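Local atomic coordinates of organic hydroperoxide resistance protein OhrB (Bacillus subtilis, PDB entry 2BJO), a protein that takes part in resistance to organic hydroperoxides, probably by reducing them through a pair of cysteines as in other OsmC/Ohr family members. Residues A6-R11 / G16-D21; N43-F48 / F90-T95; A54-A59 / L96-K101; K65-E70 / Q109-A114. The protein carries 3 engineered substitutions. All blocks are in the same frame, centred on the assembly; numbering follows the deposited sequence.

Interaction 1 of 4, residues A6-R11 / G16-D21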
loop_
_atom_site.group_PDB
_atom_site.type_symbol
_atom_site.label_atom_id
_atom_site.label_comp_id
_atom_site.label_asym_id
_atom_site.label_seq_id
_atom_site.Cartn_x
_atom_site.Cartn_y
_atom_site.Cartn_z
ATOM N N ALA A 6 -4.419 -10.050 -5.417
ATOM C CA ALA A 6 -5.367 -8.950 -5.500
ATOM C C ALA A 6 -5.024 -8.107 -6.727
ATOM O O ALA A 6 -3.860 -7.782 -6.954
ATOM C CB ALA A 6 -5.241 -8.107 -4.251
ATOM N N LYS A 7 -6.011 -7.742 -7.547
ATOM C CA LYS A 7 -5.830 -6.914 -8.736
ATOM C C LYS A 7 -6.578 -5.585 -8.678
ATOM O O LYS A 7 -7.761 -5.536 -8.358
ATOM C CB LYS A 7 -6.176 -7.694 -10.022
ATOM C CG LYS A 7 -5.426 -9.031 -10.101
ATOM C CD LYS A 7 -5.252 -9.775 -11.427
ATOM C CE LYS A 7 -6.392 -10.661 -11.905
ATOM N NZ LYS A 7 -6.025 -11.798 -12.850
ATOM N N VAL A 8 -5.876 -4.508 -9.024
ATOM C CA VAL A 8 -6.464 -3.159 -9.063
ATOM C C VAL A 8 -5.876 -2.483 -10.297
ATOM O O VAL A 8 -4.681 -2.580 -10.521
ATOM C CB VAL A 8 -6.205 -2.251 -7.808
ATOM C CG1 VAL A 8 -6.862 -0.872 -7.969
ATOM C CG2 VAL A 8 -6.617 -2.900 -6.478
ATOM N N THR A 9 -6.715 -1.802 -11.062
ATOM C CA THR A 9 -6.354 -1.096 -12.281
ATOM C C THR A 9 -6.398 0.396 -11.982
ATOM O O THR A 9 -7.366 0.911 -11.431
ATOM C CB THR A 9 -7.252 -1.493 -13.486
ATOM O OG1 THR A 9 -7.014 -2.865 -13.815
ATOM C CG2 THR A 9 -6.934 -0.667 -14.733
ATOM N N ALA A 10 -5.339 1.119 -12.326
ATOM C CA ALA A 10 -5.360 2.567 -12.132
ATOM C C ALA A 10 -5.341 3.179 -13.503
ATOM O O ALA A 10 -4.476 2.795 -14.281
ATOM C CB ALA A 10 -4.157 3.033 -11.326
ATOM N N ARG A 11 -6.266 4.082 -13.799
ATOM C CA ARG A 11 -6.307 4.822 -15.054
ATOM C C ARG A 11 -5.932 6.274 -14.755
ATOM O O ARG A 11 -6.353 6.812 -13.725
ATOM C CB ARG A 11 -7.699 4.782 -15.704
ATOM C CG ARG A 11 -8.114 3.386 -16.171
ATOM C CD ARG A 11 -9.618 3.264 -16.484
ATOM N NE ARG A 11 -10.024 2.050 -17.207
ATOM C CZ ARG A 11 -11.139 1.909 -17.937
ATOM N NH1 ARG A 11 -12.038 2.884 -18.118
ATOM N NH2 ARG A 11 -11.376 0.742 -18.532
ATOM N N GLY A 16 -6.204 10.516 -11.459
ATOM C CA GLY A 16 -6.912 9.425 -12.119
ATOM C C GLY A 16 -8.010 8.730 -11.335
ATOM O O GLY A 16 -8.735 9.302 -10.510
ATOM N N HIS A 17 -8.126 7.433 -11.589
ATOM C CA HIS A 17 -9.127 6.656 -10.866
ATOM C C HIS A 17 -8.645 5.207 -10.719
ATOM O O HIS A 17 -7.972 4.680 -11.610
ATOM C CB HIS A 17 -10.420 6.822 -11.669
ATOM C CG HIS A 17 -11.626 6.199 -11.043
ATOM N ND1 HIS A 17 -12.566 6.937 -10.357
ATOM C CD2 HIS A 17 -12.033 4.908 -10.982
ATOM C CE1 HIS A 17 -13.511 6.125 -9.911
ATOM N NE2 HIS A 17 -13.209 4.889 -10.268
ATOM N N ILE A 18 -9.010 4.573 -9.611
ATOM C CA ILE A 18 -8.689 3.187 -9.313
ATOM C C ILE A 18 -9.980 2.392 -9.199
ATOM O O ILE A 18 -10.945 2.842 -8.564
ATOM C CB ILE A 18 -7.860 2.961 -8.015
ATOM C CG1 ILE A 18 -8.423 3.750 -6.825
ATOM C CG2 ILE A 18 -6.390 3.282 -8.249
ATOM C CD1 ILE A 18 -7.835 3.312 -5.503
ATOM N N THR A 19 -9.981 1.223 -9.835
ATOM C CA THR A 19 -11.062 0.271 -9.631
ATOM C C THR A 19 -10.474 -1.121 -9.385
ATOM O O THR A 19 -9.715 -1.649 -10.202
ATOM C CB THR A 19 -12.037 0.276 -10.828
ATOM O OG1 THR A 19 -12.373 1.629 -11.113
ATOM C CG2 THR A 19 -13.346 -0.420 -10.475
ATOM N N SER A 20 -10.796 -1.731 -8.245
ATOM C CA SER A 20 -10.332 -3.099 -8.006
ATOM C C SER A 20 -11.092 -3.996 -9.008
ATOM O O SER A 20 -12.167 -3.651 -9.515
ATOM C CB SER A 20 -10.457 -3.504 -6.540
ATOM O OG SER A 20 -11.810 -3.513 -6.108
ATOM N N ASP A 21 -10.484 -5.140 -9.315
ATOM C CA ASP A 21 -11.082 -6.186 -10.125
ATOM C C ASP A 21 -12.477 -6.533 -9.617
ATOM O O ASP A 21 -13.363 -6.685 -10.451
ATOM C CB ASP A 21 -10.191 -7.439 -10.189
ATOM C CG ASP A 21 -10.001 -8.174 -8.858
ATOM O OD1 ASP A 21 -10.242 -7.646 -7.738
ATOM O OD2 ASP A 21 -9.552 -9.344 -8.958
HETATM O O HOH W 1 -8.641 -7.935 -5.948
#

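Interaction 2 of 4, residues N43-F48 / F90-T95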
loop_
_atom_site.group_PDB
_atom_site.type_symbol
_atom_site.label_atom_id
_atom_site.label_comp_id
_atom_site.label_asym_id
_atom_site.label_seq_id
_atom_site.Cartn_x
_atom_site.Cartn_y
_atom_site.Cartn_z
ATOM N N ASN A 43 -5.416 8.741 -2.349
ATOM C CA ASN A 43 -4.096 8.870 -2.954
ATOM C C ASN A 43 -3.190 7.686 -2.578
ATOM O O ASN A 43 -3.540 6.916 -1.694
ATOM C CB ASN A 43 -3.498 10.240 -2.619
ATOM C CG ASN A 43 -3.190 10.416 -1.150
ATOM O OD1 ASN A 43 -2.682 9.527 -0.464
ATOM N ND2 ASN A 43 -3.518 11.611 -0.658
ATOM N N PRO A 44 -2.019 7.537 -3.225
ATOM C CA PRO A 44 -1.171 6.382 -2.915
ATOM C C PRO A 44 -0.678 6.333 -1.471
ATOM O O PRO A 44 -0.538 5.237 -0.942
ATOM C CB PRO A 44 -0.027 6.510 -3.930
ATOM C CG PRO A 44 -0.627 7.302 -5.028
ATOM C CD PRO A 44 -1.371 8.350 -4.268
ATOM N N GLU A 45 -0.476 7.477 -0.827
ATOM C CA GLU A 45 -0.029 7.566 0.566
ATOM C C GLU A 45 -1.076 7.016 1.536
ATOM O O GLU A 45 -0.748 6.177 2.371
ATOM C CB GLU A 45 0.412 8.999 0.911
ATOM C CG GLU A 45 1.720 9.437 0.256
ATOM C CD GLU A 45 1.627 9.656 -1.254
ATOM O OE1 GLU A 45 0.613 10.181 -1.763
ATOM O OE2 GLU A 45 2.584 9.304 -1.970
ATOM N N GLN A 46 -2.309 7.490 1.417
ATOM C CA GLN A 46 -3.488 6.976 2.143
ATOM C C GLN A 46 -3.728 5.477 1.933
ATOM O O GLN A 46 -4.009 4.739 2.873
ATOM C CB GLN A 46 -4.751 7.770 1.769
ATOM C CG GLN A 46 -5.906 7.655 2.774
ATOM C CD GLN A 46 -7.162 8.380 2.380
ATOM O OE1 GLN A 46 -7.778 8.076 1.366
ATOM N NE2 GLN A 46 -7.562 9.349 3.197
ATOM N N LEU A 47 -3.606 5.018 0.690
ATOM C CA LEU A 47 -3.724 3.590 0.393
ATOM C C LEU A 47 -2.655 2.771 1.145
ATOM O O LEU A 47 -2.968 1.670 1.648
ATOM C CB LEU A 47 -3.702 3.351 -1.119
ATOM C CG LEU A 47 -4.972 3.799 -1.863
ATOM C CD1 LEU A 47 -4.774 3.870 -3.382
ATOM C CD2 LEU A 47 -6.237 2.975 -1.515
ATOM N N PHE A 48 -1.445 3.331 1.208
ATOM C CA PHE A 48 -0.273 2.757 1.885
ATOM C C PHE A 48 -0.534 2.688 3.381
ATOM O O PHE A 48 -0.348 1.648 4.017
ATOM C CB PHE A 48 1.061 3.452 1.574
ATOM C CG PHE A 48 2.272 2.608 1.869
ATOM C CD1 PHE A 48 2.551 1.486 1.099
ATOM C CD2 PHE A 48 3.129 2.909 2.930
ATOM C CE1 PHE A 48 3.669 0.703 1.418
ATOM C CE2 PHE A 48 4.248 2.142 3.219
ATOM C CZ PHE A 48 4.509 1.027 2.476
ATOM N N PHE A 90 10.797 12.272 -4.907
ATOM C CA PHE A 90 10.015 12.040 -3.700
ATOM C C PHE A 90 10.266 10.672 -3.086
ATOM O O PHE A 90 10.738 9.734 -3.725
ATOM C CB PHE A 90 8.509 12.098 -3.984
ATOM C CG PHE A 90 8.077 13.395 -4.573
ATOM C CD1 PHE A 90 7.988 13.549 -5.951
ATOM C CD2 PHE A 90 7.791 14.465 -3.735
ATOM C CE1 PHE A 90 7.600 14.771 -6.490
ATOM C CE2 PHE A 90 7.402 15.688 -4.249
ATOM C CZ PHE A 90 7.303 15.847 -5.630
ATOM N N LYS A 91 9.939 10.600 -1.803
ATOM C CA LYS A 91 9.981 9.372 -1.013
ATOM C C LYS A 91 8.956 9.448 0.109
ATOM O O LYS A 91 8.410 10.511 0.431
ATOM C CB LYS A 91 11.370 9.096 -0.435
ATOM C CG LYS A 91 11.963 10.204 0.426
ATOM C CD LYS A 91 13.296 9.856 1.100
ATOM C CE LYS A 91 14.167 8.703 0.566
ATOM N NZ LYS A 91 15.396 8.373 1.433
ATOM N N ILE A 92 8.763 8.277 0.704
ATOM C CA ILE A 92 7.835 7.977 1.791
ATOM C C ILE A 92 8.460 7.812 3.161
ATOM O O ILE A 92 9.553 7.264 3.295
ATOM C CB ILE A 92 7.127 6.630 1.370
ATOM C CG1 ILE A 92 6.126 6.918 0.246
ATOM C CG2 ILE A 92 6.493 5.811 2.475
ATOM C CD1 ILE A 92 5.135 8.015 0.488
ATOM N N GLY A 93 7.711 8.253 4.168
ATOM C CA GLY A 93 8.006 8.140 5.607
ATOM C C GLY A 93 6.801 7.471 6.243
ATOM O O GLY A 93 5.659 7.677 5.810
ATOM N N VAL A 94 7.017 6.634 7.249
ATOM C CA VAL A 94 5.908 5.912 7.894
ATOM C C VAL A 94 6.012 5.937 9.418
ATOM O O VAL A 94 7.057 5.576 9.933
ATOM C CB VAL A 94 5.811 4.407 7.478
ATOM C CG1 VAL A 94 4.616 3.709 8.140
ATOM C CG2 VAL A 94 5.675 4.210 5.968
ATOM N N THR A 95 4.944 6.323 10.118
ATOM C CA THR A 95 4.813 6.101 11.553
ATOM C C THR A 95 3.579 5.221 11.806
ATOM O O THR A 95 2.537 5.379 11.173
ATOM C CB THR A 95 4.857 7.449 12.311
ATOM O OG1 THR A 95 6.183 7.983 12.175
ATOM C CG2 THR A 95 4.573 7.281 13.792
#

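Interaction 3 of 4, residues A54-A59 / L96-K101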
loop_
_atom_site.group_PDB
_atom_site.type_symbol
_atom_site.label_atom_id
_atom_site.label_comp_id
_atom_site.label_asym_id
_atom_site.label_seq_id
_atom_site.Cartn_x
_atom_site.Cartn_y
_atom_site.Cartn_z
ATOM N N ALA A 54 -3.517 -2.212 8.535
ATOM C CA ALA A 54 -4.177 -3.491 8.434
ATOM C C ALA A 54 -3.200 -4.671 8.511
ATOM O O ALA A 54 -3.451 -5.635 9.237
ATOM C CB ALA A 54 -4.921 -3.526 7.132
ATOM N N CYS A 55 -2.113 -4.588 7.742
ATOM C CA CYS A 55 -1.038 -5.576 7.760
ATOM C C CYS A 55 -0.480 -5.713 9.176
ATOM O O CYS A 55 -0.248 -6.840 9.636
ATOM C CB CYS A 55 0.107 -5.186 6.804
ATOM S SG CYS A 55 1.597 -6.217 6.776
ATOM N N PHE A 56 -0.264 -4.579 9.839
ATOM C CA PHE A 56 0.354 -4.615 11.154
ATOM C C PHE A 56 -0.580 -5.191 12.226
ATOM O O PHE A 56 -0.129 -5.963 13.069
ATOM C CB PHE A 56 0.876 -3.244 11.562
ATOM C CG PHE A 56 2.015 -3.298 12.534
ATOM C CD1 PHE A 56 1.803 -3.240 13.898
ATOM C CD2 PHE A 56 3.322 -3.406 12.060
ATOM C CE1 PHE A 56 2.865 -3.287 14.797
ATOM C CE2 PHE A 56 4.395 -3.443 12.941
ATOM C CZ PHE A 56 4.166 -3.380 14.309
ATOM N N GLY A 57 -1.852 -4.798 12.190
ATOM C CA GLY A 57 -2.890 -5.415 12.999
ATOM C C GLY A 57 -3.017 -6.927 12.850
ATOM O O GLY A 57 -3.186 -7.640 13.851
ATOM N N GLY A 58 -2.936 -7.406 11.609
ATOM C CA GLY A 58 -2.956 -8.843 11.356
ATOM C C GLY A 58 -1.753 -9.543 11.960
ATOM O O GLY A 58 -1.861 -10.628 12.536
ATOM N N ALA A 59 -0.595 -8.901 11.815
ATOM C CA ALA A 59 0.672 -9.411 12.313
ATOM C C ALA A 59 0.685 -9.424 13.838
ATOM O O ALA A 59 1.154 -10.393 14.452
ATOM C CB ALA A 59 1.785 -8.600 11.727
ATOM N N LEU A 96 3.681 4.263 12.726
ATOM C CA LEU A 96 2.557 3.446 13.174
ATOM C C LEU A 96 2.361 3.679 14.674
ATOM O O LEU A 96 3.295 3.455 15.439
ATOM C CB LEU A 96 2.754 1.953 12.865
ATOM C CG LEU A 96 2.998 1.528 11.411
ATOM C CD1 LEU A 96 3.557 0.113 11.316
ATOM C CD2 LEU A 96 1.749 1.631 10.544
ATOM N N VAL A 97 1.170 4.117 15.086
ATOM C CA VAL A 97 0.881 4.415 16.494
ATOM C C VAL A 97 -0.032 3.273 16.918
ATOM O O VAL A 97 -1.152 3.144 16.423
ATOM C CB VAL A 97 0.217 5.768 16.753
ATOM C CG1 VAL A 97 0.153 6.072 18.265
ATOM C CG2 VAL A 97 0.974 6.912 16.089
ATOM N N VAL A 98 0.467 2.448 17.835
ATOM C CA VAL A 98 -0.232 1.245 18.249
ATOM C C VAL A 98 -0.894 1.373 19.623
ATOM O O VAL A 98 -0.204 1.609 20.625
ATOM C CB VAL A 98 0.748 0.059 18.250
ATOM C CG1 VAL A 98 0.005 -1.224 18.571
ATOM C CG2 VAL A 98 1.475 -0.053 16.913
ATOM N N ASN A 99 -2.216 1.217 19.623
ATOM C CA ASN A 99 -3.066 1.232 20.800
ATOM C C ASN A 99 -3.482 -0.216 21.014
ATOM O O ASN A 99 -4.259 -0.740 20.216
ATOM C CB ASN A 99 -4.260 2.182 20.660
ATOM C CG ASN A 99 -5.216 2.148 21.862
ATOM O OD1 ASN A 99 -4.914 1.646 22.942
ATOM N ND2 ASN A 99 -6.417 2.676 21.661
ATOM N N THR A 100 -2.955 -0.838 22.066
ATOM C CA THR A 100 -3.359 -2.177 22.495
ATOM C C THR A 100 -4.126 -2.239 23.826
ATOM O O THR A 100 -3.983 -3.194 24.593
ATOM C CB THR A 100 -2.151 -3.116 22.614
ATOM O OG1 THR A 100 -1.171 -2.518 23.477
ATOM C CG2 THR A 100 -1.580 -3.420 21.260
ATOM N N LYS A 101 -4.922 -1.212 24.096
ATOM C CA LYS A 101 -5.924 -1.138 25.167
ATOM C C LYS A 101 -5.464 -1.640 26.550
ATOM O O LYS A 101 -4.647 -0.952 27.163
ATOM C CB LYS A 101 -7.201 -1.816 24.655
ATOM C CG LYS A 101 -7.769 -1.317 23.323
ATOM C CD LYS A 101 -8.439 0.061 23.339
ATOM C CE LYS A 101 -9.215 0.412 22.059
ATOM N NZ LYS A 101 -10.358 -0.469 21.682
#

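Interaction 4 of 4, residues K65-E70 / Q109-A114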
loop_
_atom_site.group_PDB
_atom_site.type_symbol
_atom_site.label_atom_id
_atom_site.label_comp_id
_atom_site.label_asym_id
_atom_site.label_seq_id
_atom_site.Cartn_x
_atom_site.Cartn_y
_atom_site.Cartn_z
ATOM N N LYS A 65 -1.617 -14.484 19.120
ATOM C CA LYS A 65 -2.246 -15.803 19.052
ATOM C C LYS A 65 -1.334 -16.956 19.435
ATOM O O LYS A 65 -1.722 -17.858 20.176
ATOM C CB LYS A 65 -2.705 -16.081 17.622
ATOM C CG LYS A 65 -4.188 -16.181 17.503
ATOM C CD LYS A 65 -4.697 -17.604 17.762
ATOM C CE LYS A 65 -6.238 -17.654 17.600
ATOM N NZ LYS A 65 -6.864 -18.821 16.859
ATOM N N GLU A 66 -0.127 -16.891 18.883
ATOM C CA GLU A 66 1.001 -17.753 19.215
ATOM C C GLU A 66 1.288 -17.939 20.715
ATOM O O GLU A 66 1.849 -18.958 21.113
ATOM C CB GLU A 66 2.241 -17.206 18.493
ATOM C CG GLU A 66 2.328 -17.537 17.019
ATOM C CD GLU A 66 2.578 -19.025 16.798
ATOM O OE1 GLU A 66 1.750 -19.620 16.066
ATOM O OE2 GLU A 66 3.556 -19.596 17.357
ATOM N N GLN A 67 0.929 -16.942 21.519
ATOM C CA GLN A 67 1.029 -16.913 22.975
ATOM C C GLN A 67 -0.313 -17.036 23.712
ATOM O O GLN A 67 -0.381 -16.813 24.919
ATOM C CB GLN A 67 1.742 -15.611 23.360
ATOM C CG GLN A 67 3.159 -15.604 22.830
ATOM C CD GLN A 67 4.025 -14.517 23.425
ATOM O OE1 GLN A 67 3.965 -14.267 24.638
ATOM N NE2 GLN A 67 4.827 -13.867 22.575
ATOM N N ASN A 68 -1.356 -17.392 22.958
ATOM C CA ASN A 68 -2.773 -17.488 23.368
ATOM C C ASN A 68 -3.376 -16.199 23.934
ATOM O O ASN A 68 -4.236 -16.218 24.822
ATOM C CB ASN A 68 -2.991 -18.673 24.309
ATOM C CG ASN A 68 -2.483 -19.947 23.683
ATOM O OD1 ASN A 68 -3.284 -20.638 23.062
ATOM N ND2 ASN A 68 -1.186 -20.239 23.782
ATOM N N ILE A 69 -2.893 -15.092 23.376
ATOM C CA ILE A 69 -3.314 -13.762 23.787
ATOM C C ILE A 69 -4.306 -13.240 22.747
ATOM O O ILE A 69 -4.048 -13.292 21.553
ATOM C CB ILE A 69 -2.103 -12.822 24.006
ATOM C CG1 ILE A 69 -1.225 -13.343 25.141
ATOM C CG2 ILE A 69 -2.537 -11.383 24.360
ATOM C CD1 ILE A 69 0.142 -12.719 25.285
ATOM N N GLU A 70 -5.442 -12.741 23.218
ATOM C CA GLU A 70 -6.456 -12.085 22.417
ATOM C C GLU A 70 -6.207 -10.595 22.524
ATOM O O GLU A 70 -6.185 -10.089 23.633
ATOM C CB GLU A 70 -7.854 -12.349 22.978
ATOM C CG GLU A 70 -8.287 -13.811 22.963
ATOM C CD GLU A 70 -8.488 -14.308 21.553
ATOM O OE1 GLU A 70 -9.171 -13.609 20.778
ATOM O OE2 GLU A 70 -7.963 -15.384 21.199
ATOM N N GLN A 109 4.995 -4.081 23.977
ATOM C CA GLN A 109 6.304 -3.800 23.380
ATOM C C GLN A 109 6.853 -5.027 22.648
ATOM O O GLN A 109 7.291 -4.936 21.494
ATOM C CB GLN A 109 7.340 -3.342 24.411
ATOM C CG GLN A 109 8.639 -2.834 23.752
ATOM C CD GLN A 109 8.342 -1.581 22.929
ATOM O OE1 GLN A 109 8.288 -1.598 21.694
ATOM N NE2 GLN A 109 8.098 -0.489 23.638
ATOM N N GLU A 110 6.809 -6.166 23.327
ATOM C CA GLU A 110 7.325 -7.400 22.739
ATOM C C GLU A 110 6.584 -7.787 21.470
ATOM O O GLU A 110 7.231 -8.111 20.477
ATOM C CB GLU A 110 7.255 -8.539 23.763
ATOM C CG GLU A 110 7.749 -9.909 23.302
ATOM C CD GLU A 110 7.213 -11.007 24.196
ATOM O OE1 GLU A 110 6.901 -12.101 23.674
ATOM O OE2 GLU A 110 7.095 -10.765 25.417
ATOM N N LEU A 111 5.252 -7.752 21.500
ATOM C CA LEU A 111 4.441 -8.139 20.334
ATOM C C LEU A 111 4.464 -7.205 19.121
ATOM O O LEU A 111 4.293 -7.624 17.990
ATOM C CB LEU A 111 2.982 -8.366 20.744
ATOM C CG LEU A 111 2.866 -9.494 21.781
ATOM C CD1 LEU A 111 1.398 -9.539 22.082
ATOM C CD2 LEU A 111 3.376 -10.868 21.391
ATOM N N VAL A 112 4.661 -5.921 19.391
ATOM C CA VAL A 112 4.880 -4.915 18.375
ATOM C C VAL A 112 6.174 -5.232 17.613
ATOM O O VAL A 112 6.204 -5.233 16.378
ATOM C CB VAL A 112 4.835 -3.517 19.028
ATOM C CG1 VAL A 112 5.425 -2.403 18.149
ATOM C CG2 VAL A 112 3.401 -3.143 19.353
ATOM N N ASN A 113 7.250 -5.507 18.346
ATOM C CA ASN A 113 8.504 -5.838 17.682
ATOM C C ASN A 113 8.337 -7.112 16.864
ATOM O O ASN A 113 8.739 -7.127 15.706
ATOM C CB ASN A 113 9.645 -5.987 18.669
ATOM C CG ASN A 113 9.942 -4.717 19.434
ATOM O OD1 ASN A 113 9.680 -3.617 18.966
ATOM N ND2 ASN A 113 10.502 -4.865 20.636
ATOM N N ALA A 114 7.737 -8.153 17.445
ATOM C CA ALA A 114 7.502 -9.387 16.714
ATOM C C ALA A 114 6.652 -9.165 15.449
ATOM O O ALA A 114 6.948 -9.666 14.355
ATOM C CB ALA A 114 6.914 -10.426 17.670
#

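Interaction 1 of 4, residues A6-R11 / G16-D21
The imidazole of His17, whose backbone is bonded in both directions to that of Arg11, has Thr19 OG1 at its edge, in the ring plane. Its two nitrogens are held from outside the pair: NE2 by Asp26, which also binds Thr19 OG1, and ND1 by Asp28. Two carboxylates fix the rotation of the ring and would probably favour a protonated imidazole. The two backbones form an antiparallel beta hairpin, strand 6-11 running at 156° to strand 17-20. Thr9 and Thr19 are a hydrogen-bonded pair, with Thr19 N reaching Thr9 O at 3.1 Å. Arg11 and His17 are another, Arg11 N lying 2.8 Å from His17 O. Beyond the regular ladder, Asp21 N adds a nearly linear bond to Lys7 O (2.9 Å, 178°). The non-hydrogen-bonded pairs Val8-Ser20 and Ala10-Ile18 send their side chains to the other face. There Val8 CG1 meets Ile18 CB at 4.0 Å, and Ala10 CB meets Ile18 CG2 at 3.8 Å. Ile18 presents CG2 because CG1 is swung between its backbone N and carbonyl carbon (chi1 47°). The outer edge of 6-11 pairs antiparallel with a strand of the second subunit, extending the sheet across the dimer.

Interaction 2 of 4, residues N43-F48 / F90-T95
Ile92 and Phe48, with a smaller share from Glu45, join the first turn of helix 44-65 to strand 89-99. This is a helix-on-sheet layer of the OsmC/Ohr fold, in which the helix lies against the mixed sheet of strands 74-84, 89-99 and 132-135. The axes of helix 44-48 and strand 90-95 are 10.6 Å apart at their closest approach and at 32° to each other, a spacing bridged by side chains alone, with no hydrogen bond between the segments. Ile92 takes part through two branches. Its CD1 lies 3.7 Å from Glu45 CG and 3.8 Å from Glu45 OE2, while its CG2 makes a looser approach of 4.4 Å to Phe48 CE2, oblique to the ring. Glu45 reaches the isoleucine through a bend in its chain (chi2 70°) that sets both CG and OE2 beside Ile92 CD1; its OE1 forms a long, weak ion pair with Arg14. Phe48 has CG anti to its backbone N (chi1 -160°), and the ring extends toward the sheet. Val94 CG2 meets it at the edge, in the ring plane, 3.7 Å from Phe48 CE2, the two side chains meeting at about a right angle. The same phenylalanine touches Tyr121 of its own chain and stands edge-to-face with Tyr121 of the second subunit, so the contact borders the dimer interface. The turn carrying Glu45 and Phe48 is opened by Asn43, the N-cap, whose OD1 accepts from Gln46 N at 2.8 Å.

Interaction 3 of 4, residues A54-A59 / L96-K101
Phe56 and Leu96 cross obliquely, while Phe56 and Val98 meet at about a right angle, so one ring takes up two successive inward-facing residues of strand 96-99. The contact belongs to the same helix-on-sheet layer of the OsmC/Ohr fold, here in the middle of helix 44-65, and it is wholly apolar. The ring leaves the helix with CG anti to the backbone N (chi1 -154°), a torsion that carries it out toward the strand. Leu96 approaches with a single methyl. Its CD1 is 4.1 Å from the ring centroid and 29° off the ring normal, an off-centre CH-pi contact. The methyl is shifted toward the CD2 margin, with Leu96 CD1 3.6 Å from Phe56 CD2. From the same side of the ring plane, at the opposite margin, Val98 CG2 reaches Phe56 CE1 at 4.1 Å, a looser touch. Ala115 and His116 of helix 105-118, and Ile75 of strand 74-84, also pack on Phe56, which therefore lies where two helices and the sheet converge. Its neighbour Cys55 takes no part in the contact; it is joined to Cys119 in a disulfide, so the crystal holds the oxidised form of the cysteine pair. At the end of the strand the chain folds into an Asx turn, in which Asn99 OD1 accepts from Lys101 N at 3.1 Å, the donor standing above the carbonyl plane.

Interaction 4 of 4, residues K65-E70 / Q109-A114
With CG anti to its carbonyl carbon (chi1 -64°) and the chain extended beyond, Gln67 stretches its amide toward helix 109-114, where Glu110, its own CG anti to the backbone N and likewise extended, comes from the opposite direction. The two ends meet in the sole hydrogen bond between the segments: Gln67 NE2 donates to Glu110 OE1 at 2.9 Å, close to straight at 165°. The acceptor lies near the amide plane of Gln67, whereas the donor reaches the syn side of the carboxylate oxygen from well out of the carboxylate plane. The amide and carboxylate planes are only modestly turned against each other, 23° apart. Lys107 steadies both groups, forming a salt bridge with Glu110 OE2 and a weak hydrogen bond with Gln67 OE1. Gln67 belongs to the turn that finishes the long helix 44-65, a Schellman motif in which Asn68 is the C-prime residue. Asn68 N bonds to Lys65 O at 2.8 Å, closing a type I beta turn, and Ile69 N returns to Ala64 O. Beside the polar pair, Leu111 runs antiparallel alongside Gln67, its CD2 3.5 Å from Gln67 NE2. Next to the exposed Glu110 in sequence, this leucine is buried, lying also against Leu60, Val63 and Ala64 of helix 44-65.

Interactions 2 and 3 use successive parts of the same helix, 44-65, and the same strand, 89-99, with centres about 17 Å apart. Interaction 4 follows at the C-terminal end of that helix, where the loop meets helix 105-118: its centre is about 11 Å from that of interaction 3, and Phe56 CZ comes within 3.4 Å of Val112 O. Interaction 1 lies on the other side of the chain's centre from interactions 3 and 4, yet it meets interaction 2 where Ile18 CD1 is 3.8 Å from Leu47 CD1. Interaction 3 holds Cys55, disulfide-bonded to Cys119; in this family such a pair is probably the reactive one. Interactions 1, 2 and 3 all reach the second subunit.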